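Local atomic coordinates of hypothetical protein SPy0176 (Streptococcus pyogenes serotype M1, PDB entry 2OQT), a protein that probably serves as the IIA component of a sugar phosphotransferase system, passing on phosphate during the uptake of ascorbate into the cell. Residues F81-L86 and V98-T103. Residues are numbered along the deposited sequence; the frame is centred on the assembly and turned at random.
Sequences FALITL and VSVLLT
I84 and L101 face each other as an antiparallel hydrogen-bonded pair. The bond from I84 N to L101 O (3.0 Å) is nearly straight, 172° at the hydrogen. Its return, L101 N to I84 O, is longer at 3.3 Å and bent, and its donor sits above the carbonyl plane. Beyond this pair, A82 N donates a hydrogen bond to T103 O, and L86 N one to S99 O at 2.9 Å. On one face, CG1 of I84 lies 4.0 Å from CB of L101, and the side chains of L86 and L101 cross, bringing their CD1 methyls to 3.8 Å. CG of L86 stands anti to its own carbonyl carbon (chi1 -72°); the extended chain beyond (chi2 177°) also carries CD1 near V98 O. The other face carries L83, whose CD1 touches CG1 of V100 at 3.5 Å while its CD2 meets CD1 of L102. In the mixed sheet of this EIIA domain, strand 14-18 runs parallel to 80-86, and 64-66 parallel to 97-105. Aliphatic side chains suit its helix-covered faces; the buried hydroxyls of T85 and T103 make weak hydrogen bonds to L133 O and A30 O. Past L83, CD2 of L102 reaches CD1 of the F81 ring obliquely at 3.5 Å, and helices 4-10 and 111-124 cover both residues. Helix 23-36 closes the opposite face, where A30 touches I84 and L101; small A82 lets its CB pack against CB of T103, and L34 touches both.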
# COMPACT_ATOMS: atom_id res chain seq x y z
N PHE A 81 6.41 2.97 3.49
CA PHE A 81 5.12 2.84 2.87
C PHE A 81 5.34 3.16 1.41
O PHE A 81 6.21 3.97 1.06
CB PHE A 81 4.11 3.85 3.39
CG PHE A 81 3.59 3.59 4.79
CD1 PHE A 81 2.71 2.52 5.05
CD2 PHE A 81 3.93 4.47 5.85
CE1 PHE A 81 2.20 2.31 6.37
CE2 PHE A 81 3.44 4.27 7.16
CZ PHE A 81 2.56 3.19 7.41
N ALA A 82 4.49 2.54 0.58
CA ALA A 82 4.35 2.87 -0.81
C ALA A 82 2.86 3.09 -1.07
O ALA A 82 2.03 2.71 -0.24
CB ALA A 82 4.96 1.78 -1.70
N LEU A 83 2.50 3.75 -2.18
CA LEU A 83 1.09 4.01 -2.54
C LEU A 83 0.88 4.08 -4.03
O LEU A 83 1.40 4.98 -4.73
CB LEU A 83 0.53 5.27 -1.88
CG LEU A 83 -0.88 5.84 -2.15
CD1 LEU A 83 -1.83 4.85 -2.68
CD2 LEU A 83 -1.47 6.40 -0.86
N ILE A 84 0.11 3.12 -4.53
CA ILE A 84 -0.15 3.06 -5.95
C ILE A 84 -1.66 3.06 -6.24
O ILE A 84 -2.50 2.81 -5.36
CB ILE A 84 0.64 1.92 -6.69
CG1 ILE A 84 0.01 0.54 -6.47
CG2 ILE A 84 2.10 1.93 -6.27
CD1 ILE A 84 0.10 -0.40 -7.67
N THR A 85 -1.99 3.38 -7.47
CA THR A 85 -3.34 3.72 -7.87
C THR A 85 -3.48 3.03 -9.19
O THR A 85 -2.57 3.06 -10.00
CB THR A 85 -3.49 5.30 -7.90
OG1 THR A 85 -4.29 5.74 -6.79
CG2 THR A 85 -4.02 5.84 -9.24
N LEU A 86 -4.58 2.31 -9.34
CA LEU A 86 -4.84 1.54 -10.53
C LEU A 86 -5.92 2.21 -11.32
O LEU A 86 -6.91 2.69 -10.77
CB LEU A 86 -5.30 0.13 -10.19
CG LEU A 86 -4.22 -0.79 -9.64
CD1 LEU A 86 -4.80 -2.18 -9.25
CD2 LEU A 86 -3.01 -0.92 -10.58
N VAL A 98 -9.84 -4.37 -6.06
CA VAL A 98 -8.92 -3.40 -5.49
C VAL A 98 -8.47 -2.35 -6.51
O VAL A 98 -8.14 -2.68 -7.66
CB VAL A 98 -7.71 -4.12 -4.82
CG1 VAL A 98 -6.60 -3.13 -4.42
CG2 VAL A 98 -8.20 -4.92 -3.61
N SER A 99 -8.46 -1.08 -6.09
CA SER A 99 -8.00 -0.05 -6.99
C SER A 99 -6.85 0.69 -6.39
O SER A 99 -6.08 1.34 -7.11
CB SER A 99 -9.13 0.92 -7.40
OG SER A 99 -10.00 0.28 -8.34
N VAL A 100 -6.74 0.60 -5.06
CA VAL A 100 -5.63 1.25 -4.37
C VAL A 100 -4.86 0.32 -3.43
O VAL A 100 -5.39 -0.23 -2.48
CB VAL A 100 -6.12 2.51 -3.63
CG1 VAL A 100 -4.94 3.26 -2.96
CG2 VAL A 100 -6.89 3.43 -4.61
N LEU A 101 -3.57 0.19 -3.70
CA LEU A 101 -2.64 -0.60 -2.86
C LEU A 101 -1.66 0.28 -2.09
O LEU A 101 -0.81 1.00 -2.68
CB LEU A 101 -1.88 -1.61 -3.71
CG LEU A 101 -2.83 -2.63 -4.40
CD1 LEU A 101 -3.30 -2.12 -5.78
CD2 LEU A 101 -2.19 -4.02 -4.49
N LEU A 102 -1.83 0.24 -0.76
CA LEU A 102 -0.88 0.78 0.19
C LEU A 102 0.00 -0.29 0.85
O LEU A 102 -0.27 -0.76 1.95
CB LEU A 102 -1.61 1.57 1.27
CG LEU A 102 -0.90 2.87 1.63
CD1 LEU A 102 -1.92 3.91 2.04
CD2 LEU A 102 0.12 2.65 2.70
N THR A 103 1.06 -0.66 0.16
CA THR A 103 2.16 -1.43 0.72
C THR A 103 2.79 -0.90 1.98
O THR A 103 3.11 0.28 2.11
CB THR A 103 3.21 -1.54 -0.33
OG1 THR A 103 2.52 -1.95 -1.50
CG2 THR A 103 4.28 -2.57 0.04